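Local coordinates for VP4 protein (PDB 3P06), which is the VP4 portion of a birnavirus polyprotein, a serine protease that probably cuts that polyprotein into its final products, at residues A7-L11 against A109-L113; H37-N43 against D93-L98; V127-L132 against V163-L169. All coordinates share one frame; numbering follows the deposited sequence.

Contact 1 (A7-L11 against A109-L113); sequences AVGVL and AADTL
Val-10 lays a single methyl over the backbone where Ala-109 passes into Ala-110, a compact example of how a beta-branched side chain can join a strand to a helix. Its nearest neighbour is a peptide atom: Val-10 CG2 stands 3.6 Å from Ala-110 N. The methyls of the two alanines meet the same branch, Ala-110 CB lying 4.0 Å and Ala-109 CB 4.1 Å from Val-10 CG2. The first torsion decides which branch is used: at chi1 172° CG1 is anti to the backbone N, and CG2 is the one turned to the helix.

A second apolar group gathers around one methyl of Leu-113. Val-8 comes to it at a slant, its CG1 being 3.9 Å from Leu-113 CD2. That same CD2 lies 3.7 Å from the carbonyl oxygen Gly-9 O and also touches Val-10 CG2, so three consecutive residues, Val-8 to Val-10, meet at one leucine methyl. Gly-9 brings the backbones closest; its CA is 4.1 Å from Ala-110 CB, a fit between two small residues.

Hydrogen bonding plays no part between 7-11 and 109-113, whose polar groups turn elsewhere. Lys-31 NZ donates to both Ala-110 O and Leu-113 O, placing a positive group where the helix ends, which would be expected to suit the helix dipole. Gly-9 N is hydrogen-bonded to Thr-118 OG1, from a residue that also lines the pocket of a bound urea.

The arrangement is that of an alpha/beta protein: helix 104-111, which follows closely after the predicted nucleophile Ser-102, settles its C-terminal turn on the start of strand 9-18 in the mixed sheet of this Peptidase S50 domain.

Contact 2 (H37-N43 against D93-L98); sequences HIKNPKN and DNQPQL
Gln-95 OE1 is gripped from two directions. The backbone amide Lys-39 N donates to it over 2.8 Å, from well above the carbonyl plane (59° out of it), and water 2 donates to the same Gln-95 OE1 over 2.6 Å. The pairing exemplifies two irregular loops joined by side-chain amides in place of strand pairing, around a type I beta turn from Asn-40 to Asn-43 that begins as an Asx turn.

The other end of the Gln-95 amide is also engaged. Gln-95 NE2 donates to His-37 O at 2.9 Å, in the plane of the amide and almost straight down the carbonyl bond, and it has a further acceptor in Pro-92 O. Held at both ends, this group is fixed in rotation as well as in place.

Asn-40 divides its amide between the loops. With CG anti to the backbone N (chi1 -177°), ND2 crosses to Gln-95 O at 2.9 Å, whereas Asn-40 OD1 takes Lys-42 N at 2.8 Å and closes the Asx turn.

At the margins the lysines contribute their hydrocarbon. Lys-39 runs beside Asp-93, pointing the same way, yet Lys-39 NZ remains 4.8 Å from Asp-93 OD1, too far for contact between the charges. Lys-42 leans its CB and CD on the amide of Gln-97, whose NE2 is hydrogen-bonded to Ser-59 OG.

Asn-43 uses both ends of its amide on the backbone of 93-98, at Pro-96 and Leu-98, at the entry to edge strand 98-99. Its ND2 donates to Pro-96 O at 2.9 Å and also to water 2, which thereby links it to Gln-95. Its OD1 receives Leu-98 N over 2.8 Å in a nearly straight bond (168° at the hydrogen).

Contact 3 (V127-L132 against V163-L169); sequences VESGNL and VVTLEQL
Leu-132 and Leu-166 both carry CG beside the backbone N (chi1 -89° and -81°), and these rotations swing their branched ends into a shared apolar patch. There Leu-132 CD1 meets Leu-166 CD2 at 4.0 Å, the two side chains crossing at an angle. The other branch of Leu-132 serves a different neighbour, its CD2 lying 3.8 Å from Val-163 CG2. Val-127 reaches Leu-166 tip to tip from the first arm of the hairpin, with CG1 3.9 Å from Leu-166 CD1.

Beside this patch the backbones join by a single antiparallel bridge, in which Asn-131 and Thr-165 form the non-hydrogen-bonded pair. Two bonds flank them: Leu-166 N donates to Gly-130 O at 3.0 Å, and Leu-132 N donates to Val-164 O at 2.9 Å. Gly-130 O thus takes up an amide of the first helical turn, which has no acceptor within the helix.

The helix start is a worked example of the capping box. Thr-165 is the N-cap; with OG1 placed between its backbone N and carbonyl carbon (chi1 70°), that oxygen accepts Gln-168 N at 3.0 Å. In return, Gln-168 OE1 takes Thr-165 N at 3.1 Å and, more closely, Val-164 N at 2.7 Å. Both amides converge on one oxygen, so the side chain of Gln-168 ties down the backbone just before the helix, next to the bridge.

The hairpin of strands 127-128 and 131-132, closed by a type I' turn, thereby adjoins the N-terminus of helix 166-173, and both lean on helix 104-111: Leu-132 and Leu-169 rest on Ala-105, Leu-166 on Cys-108 and the loop residue Pro-71, while Val-127 N is hydrogen-bonded to Glu-104 OE1.

Overall arrangement
From the N terminus, the chain enters strand 9-18, and about a hundred residues later the end of helix 104-111 packs against its start, where contact 1 closes a long loop. Contact 2 falls wholly within that excursion, tying the connection between strands 21-31 and 45-48 to the one between strands 88-92 and 98-99. Contact 3 comes later, in series with both, and closes a shorter loop from hairpin 127-132 to helix 166-173. No loops cross. Contacts 1 and 3 touch through Ala-109 and Leu-169, so that helix 104-111 is shared between them, part of contact 1 and packed against contact 3, whereas contacts 2 and 3 lie on opposite sides of the chain's centre, their centres about 28 Å apart.

Contact 1 (A7-L11 against A109-L113)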
ATOM      1  N   ALA A   7     -12.293   7.490   1.127  1.00 22.60           N
ATOM      2  CA  ALA A   7     -11.615   6.404   0.413  1.00 22.31           C
ATOM      3  C   ALA A   7     -11.524   5.267   1.343  1.00 21.09           C
ATOM      4  O   ALA A   7     -11.378   5.435   2.567  1.00 20.32           O
ATOM      5  CB  ALA A   7     -10.168   6.822   0.049  1.00 20.71           C
ATOM      6  N   VAL A   8     -11.543   4.099   0.752  1.00 21.17           N
ATOM      7  CA  VAL A   8     -11.366   2.883   1.509  1.00 21.59           C
ATOM      8  C   VAL A   8     -10.284   2.083   0.765  1.00 20.14           C
ATOM      9  O   VAL A   8     -10.259   2.084  -0.462  1.00 19.22           O
ATOM     10  CB  VAL A   8     -12.735   2.155   1.631  1.00 23.45           C
ATOM     11  CG1 VAL A   8     -12.582   0.691   2.039  1.00 24.72           C
ATOM     12  CG2 VAL A   8     -13.624   2.920   2.670  1.00 27.51           C
ATOM     13  N   GLY A   9      -9.386   1.459   1.507  1.00 19.51           N
ATOM     14  CA  GLY A   9      -8.362   0.636   0.904  1.00 19.44           C
ATOM     15  C   GLY A   9      -7.474   0.044   1.969  1.00 19.50           C
ATOM     16  O   GLY A   9      -7.902  -0.111   3.122  1.00 20.32           O
ATOM     17  N   VAL A  10      -6.228  -0.289   1.606  1.00 17.62           N
ATOM     18  CA  VAL A  10      -5.346  -0.925   2.567  1.00 15.86           C
ATOM     19  C   VAL A  10      -3.968  -0.228   2.537  1.00 15.41           C
ATOM     20  O   VAL A  10      -3.381  -0.024   1.441  1.00 13.25           O
ATOM     21  CB  VAL A  10      -5.224  -2.481   2.291  1.00 18.39           C
ATOM     22  CG1 VAL A  10      -4.135  -3.115   3.182  1.00 15.78           C
ATOM     23  CG2 VAL A  10      -6.597  -3.179   2.525  1.00 18.35           C
ATOM     24  N   LEU A  11      -3.504   0.158   3.729  1.00 14.23           N
ATOM     25  CA  LEU A  11      -2.287   0.907   3.866  1.00 15.81           C
ATOM     26  C   LEU A  11      -1.049   0.002   3.624  1.00 15.82           C
ATOM     27  O   LEU A  11      -1.047  -1.154   3.978  1.00 15.49           O
ATOM     28  CB  LEU A  11      -2.186   1.443   5.296  1.00 15.11           C
ATOM     29  CG  LEU A  11      -3.066   2.704   5.472  1.00 18.70           C
ATOM     30  CD1 LEU A  11      -3.114   3.007   6.935  1.00 18.54           C
ATOM     31  CD2 LEU A  11      -2.490   3.856   4.686  1.00 13.86           C
ATOM     32  N   ALA A 109      -5.538  -7.306  -0.983  1.00 21.82           N
ATOM     33  CA  ALA A 109      -6.411  -7.221   0.181  1.00 21.88           C
ATOM     34  C   ALA A 109      -7.455  -6.098   0.009  1.00 22.38           C
ATOM     35  O   ALA A 109      -8.612  -6.300   0.357  1.00 24.37           O
ATOM     36  CB  ALA A 109      -5.626  -7.070   1.482  1.00 20.55           C
ATOM     37  N   ALA A 110      -7.089  -4.961  -0.587  1.00 22.11           N
ATOM     38  CA  ALA A 110      -8.018  -3.845  -0.815  1.00 20.49           C
ATOM     39  C   ALA A 110      -9.070  -4.282  -1.853  1.00 23.02           C
ATOM     40  O   ALA A 110     -10.276  -3.916  -1.730  1.00 20.45           O
ATOM     41  CB  ALA A 110      -7.329  -2.636  -1.322  1.00 19.37           C
ATOM     42  N   ASP A 111      -8.641  -5.061  -2.852  1.00 24.01           N
ATOM     43  CA  ASP A 111      -9.623  -5.505  -3.904  1.00 26.97           C
ATOM     44  C   ASP A 111     -10.796  -6.376  -3.380  1.00 28.88           C
ATOM     45  O   ASP A 111     -11.956  -6.282  -3.866  1.00 29.51           O
ATOM     46  CB  ASP A 111      -8.950  -6.244  -5.040  1.00 26.47           C
ATOM     47  CG  ASP A 111      -9.893  -6.392  -6.254  1.00 32.12           C
ATOM     48  OD1 ASP A 111     -10.321  -5.335  -6.811  1.00 31.98           O
ATOM     49  OD2 ASP A 111     -10.227  -7.544  -6.627  1.00 32.60           O
ATOM     50  N   THR A 112     -10.514  -7.208  -2.376  1.00 29.20           N
ATOM     51  CA  THR A 112     -11.569  -8.098  -1.839  1.00 30.77           C
ATOM     52  C   THR A 112     -12.027  -7.640  -0.455  1.00 31.58           C
ATOM     53  O   THR A 112     -12.687  -8.381   0.249  1.00 33.21           O
ATOM     54  CB  THR A 112     -11.103  -9.580  -1.808  1.00 31.82           C
ATOM     55  OG1 THR A 112      -9.839  -9.658  -1.124  1.00 29.67           O
ATOM     56  CG2 THR A 112     -10.954 -10.142  -3.278  1.00 28.44           C
ATOM     57  N   LEU A 113     -11.696  -6.411  -0.088  1.00 35.76           N
ATOM     58  CA  LEU A 113     -12.207  -5.781   1.118  1.00 37.03           C
ATOM     59  C   LEU A 113     -13.678  -5.461   0.944  1.00 40.06           C
ATOM     60  O   LEU A 113     -14.076  -4.735   0.016  1.00 41.03           O
ATOM     61  CB  LEU A 113     -11.451  -4.498   1.386  1.00 35.50           C
ATOM     62  CG  LEU A 113     -11.583  -3.760   2.709  1.00 35.43           C
ATOM     63  CD1 LEU A 113     -11.274  -4.687   3.859  1.00 33.97           C
ATOM     64  CD2 LEU A 113     -10.626  -2.595   2.691  1.00 36.32           C
TER

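Contact 2 (H37-N43 against D93-L98)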
ATOM      1  N   HIS A  37      -5.751  11.957  -9.122  1.00 21.39           N
ATOM      2  CA  HIS A  37      -5.001  12.485  -7.985  1.00 22.23           C
ATOM      3  C   HIS A  37      -3.502  12.144  -8.023  1.00 23.39           C
ATOM      4  O   HIS A  37      -2.716  12.576  -7.154  1.00 23.71           O
ATOM      5  CB  HIS A  37      -5.656  12.020  -6.687  1.00 22.36           C
ATOM      6  CG  HIS A  37      -7.069  12.502  -6.569  1.00 24.40           C
ATOM      7  ND1 HIS A  37      -7.375  13.838  -6.406  1.00 26.36           N
ATOM      8  CD2 HIS A  37      -8.255  11.857  -6.721  1.00 24.70           C
ATOM      9  CE1 HIS A  37      -8.691  13.993  -6.371  1.00 28.72           C
ATOM     10  NE2 HIS A  37      -9.251  12.803  -6.548  1.00 30.33           N
ATOM     11  N   ILE A  38      -3.082  11.435  -9.071  1.00 22.95           N
ATOM     12  CA  ILE A  38      -1.647  11.144  -9.249  1.00 22.62           C
ATOM     13  C   ILE A  38      -0.947  12.428  -9.677  1.00 24.39           C
ATOM     14  O   ILE A  38      -1.289  13.018 -10.687  1.00 26.24           O
ATOM     15  CB  ILE A  38      -1.413  10.018 -10.257  1.00 23.16           C
ATOM     16  CG1 ILE A  38      -2.105   8.743  -9.769  1.00 19.32           C
ATOM     17  CG2 ILE A  38       0.132   9.872 -10.566  1.00 23.25           C
ATOM     18  CD1 ILE A  38      -2.327   7.694 -10.900  1.00 16.50           C
ATOM     19  N   LYS A  39       0.006  12.919  -8.894  1.00 25.82           N
ATOM     20  CA  LYS A  39       0.702  14.170  -9.308  1.00 27.58           C
ATOM     21  C   LYS A  39       2.214  13.973  -9.570  1.00 29.13           C
ATOM     22  O   LYS A  39       2.950  14.940  -9.710  1.00 30.96           O
ATOM     23  CB  LYS A  39       0.436  15.303  -8.321  1.00 28.88           C
ATOM     24  CG  LYS A  39      -1.067  15.742  -8.289  1.00 30.77           C
ATOM     25  CD  LYS A  39      -1.261  17.182  -7.814  1.00 38.34           C
ATOM     26  CE  LYS A  39      -2.710  17.438  -7.516  1.00 40.79           C
ATOM     27  NZ  LYS A  39      -3.429  17.446  -8.806  1.00 46.93           N
ATOM     28  N   ASN A  40       2.677  12.722  -9.679  1.00 27.34           N
ATOM     29  CA  ASN A  40       4.056  12.484 -10.090  1.00 26.30           C
ATOM     30  C   ASN A  40       3.965  11.913 -11.528  1.00 26.21           C
ATOM     31  O   ASN A  40       3.363  10.860 -11.722  1.00 24.26           O
ATOM     32  CB  ASN A  40       4.817  11.567  -9.121  1.00 24.09           C
ATOM     33  CG  ASN A  40       6.303  11.393  -9.525  1.00 25.58           C
ATOM     34  OD1 ASN A  40       6.648  11.422 -10.702  1.00 29.37           O
ATOM     35  ND2 ASN A  40       7.165  11.283  -8.554  1.00 20.78           N
ATOM     36  N   PRO A  41       4.495  12.654 -12.526  1.00 27.44           N
ATOM     37  CA  PRO A  41       4.400  12.208 -13.916  1.00 28.20           C
ATOM     38  C   PRO A  41       5.232  10.896 -14.197  1.00 27.93           C
ATOM     39  O   PRO A  41       5.128  10.319 -15.280  1.00 28.76           O
ATOM     40  CB  PRO A  41       4.971  13.398 -14.731  1.00 30.25           C
ATOM     41  CG  PRO A  41       5.924  14.106 -13.779  1.00 32.67           C
ATOM     42  CD  PRO A  41       5.281  13.910 -12.375  1.00 28.90           C
ATOM     43  N   LYS A  42       6.029  10.417 -13.250  1.00 25.11           N
ATOM     44  CA  LYS A  42       6.636   9.101 -13.432  1.00 24.53           C
ATOM     45  C   LYS A  42       5.644   7.975 -13.057  1.00 21.53           C
ATOM     46  O   LYS A  42       5.848   6.850 -13.432  1.00 20.62           O
ATOM     47  CB  LYS A  42       7.919   8.982 -12.560  1.00 24.62           C
ATOM     48  CG  LYS A  42       9.120   9.738 -13.218  1.00 32.78           C
ATOM     49  CD  LYS A  42      10.264   9.999 -12.267  1.00 41.37           C
ATOM     50  CE  LYS A  42      11.154  11.101 -12.838  1.00 46.18           C
ATOM     51  NZ  LYS A  42      10.970  11.143 -14.332  1.00 49.33           N
ATOM     52  N   ASN A  43       4.652   8.252 -12.213  1.00 18.47           N
ATOM     53  CA  ASN A  43       3.739   7.170 -11.742  1.00 19.23           C
ATOM     54  C   ASN A  43       2.538   7.042 -12.654  1.00 19.29           C
ATOM     55  O   ASN A  43       1.400   6.961 -12.204  1.00 19.93           O
ATOM     56  CB  ASN A  43       3.220   7.443 -10.287  1.00 18.61           C
ATOM     57  CG  ASN A  43       4.308   7.299  -9.247  1.00 18.28           C
ATOM     58  OD1 ASN A  43       5.334   6.623  -9.481  1.00 19.19           O
ATOM     59  ND2 ASN A  43       4.130   7.965  -8.129  1.00 18.84           N
ATOM     60  N   ASP A  93       0.329  16.682  -2.476  1.00 24.64           N
ATOM     61  CA  ASP A  93       0.549  17.085  -3.854  1.00 26.95           C
ATOM     62  C   ASP A  93       2.003  16.714  -4.255  1.00 28.03           C
ATOM     63  O   ASP A  93       2.268  16.449  -5.396  1.00 28.48           O
ATOM     64  CB  ASP A  93       0.371  18.577  -3.974  1.00 27.55           C
ATOM     65  CG  ASP A  93      -1.087  18.981  -4.147  1.00 32.85           C
ATOM     66  OD1 ASP A  93      -1.996  18.105  -4.268  1.00 31.01           O
ATOM     67  OD2 ASP A  93      -1.308  20.221  -4.172  1.00 37.13           O
ATOM     68  N   ASN A  94       2.912  16.687  -3.281  1.00 29.45           N
ATOM     69  CA  ASN A  94       4.258  16.262  -3.534  1.00 30.53           C
ATOM     70  C   ASN A  94       4.381  14.769  -3.368  1.00 26.72           C
ATOM     71  O   ASN A  94       4.345  14.250  -2.266  1.00 25.30           O
ATOM     72  CB  ASN A  94       5.278  17.072  -2.716  1.00 33.71           C
ATOM     73  CG  ASN A  94       5.607  18.426  -3.405  1.00 41.56           C
ATOM     74  OD1 ASN A  94       6.735  18.651  -3.840  1.00 50.36           O
ATOM     75  ND2 ASN A  94       4.596  19.286  -3.568  1.00 45.47           N
ATOM     76  N   GLN A  95       4.524  14.090  -4.507  1.00 23.64           N
ATOM     77  CA  GLN A  95       4.385  12.637  -4.520  1.00 21.70           C
ATOM     78  C   GLN A  95       5.679  11.957  -5.032  1.00 20.99           C
ATOM     79  O   GLN A  95       6.217  12.326  -6.053  1.00 21.28           O
ATOM     80  CB  GLN A  95       3.245  12.270  -5.414  1.00 19.27           C
ATOM     81  CG  GLN A  95       1.941  12.823  -4.904  1.00 21.74           C
ATOM     82  CD  GLN A  95       0.727  12.371  -5.711  1.00 20.13           C
ATOM     83  OE1 GLN A  95       0.838  11.538  -6.642  1.00 21.87           O
ATOM     84  NE2 GLN A  95      -0.437  12.949  -5.392  1.00 18.14           N
ATOM     85  N   PRO A  96       6.168  10.986  -4.292  1.00 21.11           N
ATOM     86  CA  PRO A  96       7.360  10.260  -4.779  1.00 20.37           C
ATOM     87  C   PRO A  96       6.996   9.167  -5.816  1.00 19.18           C
ATOM     88  O   PRO A  96       5.875   8.629  -5.882  1.00 17.53           O
ATOM     89  CB  PRO A  96       7.896   9.610  -3.519  1.00 19.66           C
ATOM     90  CG  PRO A  96       6.642   9.292  -2.715  1.00 21.30           C
ATOM     91  CD  PRO A  96       5.694  10.492  -2.973  1.00 19.42           C
ATOM     92  N   GLN A  97       7.976   8.825  -6.625  1.00 20.28           N
ATOM     93  CA  GLN A  97       7.833   7.736  -7.608  1.00 20.41           C
ATOM     94  C   GLN A  97       7.692   6.435  -6.842  1.00 20.60           C
ATOM     95  O   GLN A  97       8.399   6.207  -5.825  1.00 22.16           O
ATOM     96  CB  GLN A  97       9.035   7.727  -8.551  1.00 21.65           C
ATOM     97  CG  GLN A  97       8.952   6.590  -9.575  1.00 19.59           C
ATOM     98  CD  GLN A  97      10.158   6.509 -10.535  1.00 26.39           C
ATOM     99  OE1 GLN A  97      11.046   7.327 -10.499  1.00 26.45           O
ATOM    100  NE2 GLN A  97      10.142   5.528 -11.402  1.00 20.05           N
ATOM    101  N   LEU A  98       6.724   5.614  -7.246  1.00 18.88           N
ATOM    102  CA  LEU A  98       6.522   4.351  -6.606  1.00 19.64           C
ATOM    103  C   LEU A  98       7.322   3.266  -7.315  1.00 20.63           C
ATOM    104  O   LEU A  98       7.258   3.152  -8.530  1.00 23.37           O
ATOM    105  CB  LEU A  98       5.044   3.958  -6.711  1.00 18.34           C
ATOM    106  CG  LEU A  98       4.707   2.602  -6.109  1.00 21.26           C
ATOM    107  CD1 LEU A  98       4.793   2.628  -4.497  1.00 19.56           C
ATOM    108  CD2 LEU A  98       3.323   2.254  -6.548  1.00 22.38           C
TER
HETATM  109  O   HOH W   1       4.777  15.272  -7.080  1.00 28.26           O
HETATM  110  O   HOH W   2       1.509   9.183  -7.578  1.00 15.82           O

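Contact 3 (V127-L132 against V163-L169)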
ATOM      1  N   VAL A 127       3.231 -10.546  -4.311  1.00 27.32           N
ATOM      2  CA  VAL A 127       2.310 -11.693  -4.407  1.00 29.97           C
ATOM      3  C   VAL A 127       2.682 -12.492  -5.612  1.00 33.32           C
ATOM      4  O   VAL A 127       2.940 -11.927  -6.679  1.00 34.71           O
ATOM      5  CB  VAL A 127       0.794 -11.266  -4.456  1.00 30.55           C
ATOM      6  CG1 VAL A 127      -0.187 -12.502  -4.656  1.00 30.95           C
ATOM      7  CG2 VAL A 127       0.417 -10.447  -3.191  1.00 25.74           C
ATOM      8  N   GLU A 128       2.747 -13.805  -5.444  1.00 36.66           N
ATOM      9  CA  GLU A 128       3.054 -14.746  -6.563  1.00 41.81           C
ATOM     10  C   GLU A 128       2.208 -15.997  -6.373  1.00 43.00           C
ATOM     11  O   GLU A 128       2.266 -16.616  -5.287  1.00 42.07           O
ATOM     12  CB  GLU A 128       4.543 -15.106  -6.590  1.00 43.56           C
ATOM     13  CG  GLU A 128       5.052 -15.638  -5.229  1.00 48.93           C
ATOM     14  CD  GLU A 128       4.830 -17.188  -5.046  1.00 61.19           C
ATOM     15  OE1 GLU A 128       4.907 -17.955  -6.058  1.00 63.44           O
ATOM     16  OE2 GLU A 128       4.581 -17.641  -3.882  1.00 63.95           O
ATOM     17  N   SER A 129       1.370 -16.323  -7.368  1.00 45.11           N
ATOM     18  CA  SER A 129       0.457 -17.495  -7.296  1.00 47.21           C
ATOM     19  C   SER A 129      -0.294 -17.654  -5.951  1.00 45.99           C
ATOM     20  O   SER A 129      -0.181 -18.704  -5.293  1.00 46.97           O
ATOM     21  CB  SER A 129       1.252 -18.764  -7.545  1.00 48.64           C
ATOM     22  OG  SER A 129       2.169 -18.547  -8.589  1.00 51.54           O
ATOM     23  N   GLY A 130      -1.012 -16.613  -5.531  1.00 44.48           N
ATOM     24  CA  GLY A 130      -1.831 -16.665  -4.321  1.00 43.54           C
ATOM     25  C   GLY A 130      -1.098 -16.740  -2.991  1.00 42.58           C
ATOM     26  O   GLY A 130      -1.706 -17.001  -1.929  1.00 42.76           O
ATOM     27  N   ASN A 131       0.210 -16.529  -3.029  1.00 41.42           N
ATOM     28  CA  ASN A 131       0.992 -16.493  -1.810  1.00 40.05           C
ATOM     29  C   ASN A 131       1.766 -15.187  -1.733  1.00 36.92           C
ATOM     30  O   ASN A 131       2.123 -14.608  -2.755  1.00 35.63           O
ATOM     31  CB  ASN A 131       2.010 -17.643  -1.770  1.00 42.56           C
ATOM     32  CG  ASN A 131       1.413 -18.974  -1.335  1.00 47.15           C
ATOM     33  OD1 ASN A 131       0.413 -19.049  -0.607  1.00 50.04           O
ATOM     34  ND2 ASN A 131       2.054 -20.051  -1.780  1.00 51.16           N
ATOM     35  N   LEU A 132       2.050 -14.757  -0.513  1.00 34.82           N
ATOM     36  CA  LEU A 132       2.986 -13.685  -0.300  1.00 33.45           C
ATOM     37  C   LEU A 132       4.367 -14.267  -0.468  1.00 34.42           C
ATOM     38  O   LEU A 132       4.655 -15.321   0.082  1.00 35.09           O
ATOM     39  CB  LEU A 132       2.822 -13.130   1.101  1.00 31.85           C
ATOM     40  CG  LEU A 132       1.801 -12.008   1.198  1.00 32.52           C
ATOM     41  CD1 LEU A 132       0.393 -12.561   1.068  1.00 34.95           C
ATOM     42  CD2 LEU A 132       1.957 -11.229   2.523  1.00 33.84           C
ATOM     43  N   VAL A 163       1.423 -13.565   7.801  1.00 27.22           N
ATOM     44  CA  VAL A 163       0.505 -14.154   6.865  1.00 28.56           C
ATOM     45  C   VAL A 163       1.277 -14.697   5.674  1.00 30.06           C
ATOM     46  O   VAL A 163       2.187 -14.055   5.163  1.00 28.59           O
ATOM     47  CB  VAL A 163      -0.598 -13.157   6.303  1.00 28.76           C
ATOM     48  CG1 VAL A 163      -1.605 -12.770   7.378  1.00 29.91           C
ATOM     49  CG2 VAL A 163       0.011 -11.897   5.725  1.00 27.35           C
ATOM     50  N   VAL A 164       0.862 -15.866   5.198  1.00 31.47           N
ATOM     51  CA  VAL A 164       1.574 -16.508   4.127  1.00 33.09           C
ATOM     52  C   VAL A 164       0.733 -16.563   2.846  1.00 33.98           C
ATOM     53  O   VAL A 164       1.257 -16.367   1.758  1.00 35.14           O
ATOM     54  CB  VAL A 164       2.074 -17.907   4.572  1.00 35.18           C
ATOM     55  CG1 VAL A 164       2.831 -18.579   3.425  1.00 37.52           C
ATOM     56  CG2 VAL A 164       3.017 -17.750   5.784  1.00 33.10           C
ATOM     57  N   THR A 165      -0.559 -16.812   2.967  1.00 34.79           N
ATOM     58  CA  THR A 165      -1.418 -16.961   1.785  1.00 36.02           C
ATOM     59  C   THR A 165      -2.361 -15.742   1.645  1.00 33.90           C
ATOM     60  O   THR A 165      -2.649 -15.072   2.610  1.00 31.09           O
ATOM     61  CB  THR A 165      -2.281 -18.278   1.799  1.00 37.62           C
ATOM     62  OG1 THR A 165      -3.278 -18.164   2.807  1.00 39.65           O
ATOM     63  CG2 THR A 165      -1.433 -19.560   2.067  1.00 41.39           C
ATOM     64  N   LEU A 166      -2.820 -15.480   0.429  1.00 35.19           N
ATOM     65  CA  LEU A 166      -3.790 -14.403   0.195  1.00 35.22           C
ATOM     66  C   LEU A 166      -5.064 -14.711   1.025  1.00 35.11           C
ATOM     67  O   LEU A 166      -5.650 -13.796   1.626  1.00 33.48           O
ATOM     68  CB  LEU A 166      -4.117 -14.307  -1.298  1.00 37.01           C
ATOM     69  CG  LEU A 166      -3.137 -13.555  -2.190  1.00 37.26           C
ATOM     70  CD1 LEU A 166      -3.869 -13.290  -3.508  1.00 38.63           C
ATOM     71  CD2 LEU A 166      -2.706 -12.244  -1.512  1.00 32.09           C
ATOM     72  N   GLU A 167      -5.442 -15.990   1.114  1.00 35.30           N
ATOM     73  CA  GLU A 167      -6.564 -16.361   1.983  1.00 37.34           C
ATOM     74  C   GLU A 167      -6.370 -15.937   3.465  1.00 34.09           C
ATOM     75  O   GLU A 167      -7.297 -15.373   4.084  1.00 31.98           O
ATOM     76  CB  GLU A 167      -6.946 -17.850   1.856  1.00 41.19           C
ATOM     77  CG  GLU A 167      -8.262 -18.187   2.535  1.00 49.26           C
ATOM     78  CD  GLU A 167      -9.352 -17.086   2.328  1.00 60.89           C
ATOM     79  OE1 GLU A 167      -9.606 -16.626   1.160  1.00 63.75           O
ATOM     80  OE2 GLU A 167      -9.953 -16.663   3.353  1.00 65.37           O
ATOM     81  N   GLN A 168      -5.175 -16.166   4.016  1.00 32.18           N
ATOM     82  CA  GLN A 168      -4.893 -15.685   5.396  1.00 31.94           C
ATOM     83  C   GLN A 168      -4.913 -14.165   5.526  1.00 29.67           C
ATOM     84  O   GLN A 168      -5.411 -13.633   6.514  1.00 29.85           O
ATOM     85  CB  GLN A 168      -3.557 -16.152   5.918  1.00 30.83           C
ATOM     86  CG  GLN A 168      -3.540 -17.624   6.254  1.00 36.16           C
ATOM     87  CD  GLN A 168      -2.126 -18.145   6.239  1.00 36.56           C
ATOM     88  OE1 GLN A 168      -1.162 -17.388   5.994  1.00 39.00           O
ATOM     89  NE2 GLN A 168      -1.979 -19.416   6.484  1.00 39.24           N
ATOM     90  N   LEU A 169      -4.373 -13.475   4.527  1.00 28.27           N
ATOM     91  CA  LEU A 169      -4.327 -12.030   4.561  1.00 27.46           C
ATOM     92  C   LEU A 169      -5.771 -11.476   4.538  1.00 28.16           C
ATOM     93  O   LEU A 169      -6.096 -10.537   5.286  1.00 26.47           O
ATOM     94  CB  LEU A 169      -3.524 -11.527   3.352  1.00 26.85           C
ATOM     95  CG  LEU A 169      -3.518 -10.017   3.134  1.00 27.08           C
ATOM     96  CD1 LEU A 169      -2.929  -9.273   4.287  1.00 26.27           C
ATOM     97  CD2 LEU A 169      -2.794  -9.684   1.869  1.00 30.00           C
TER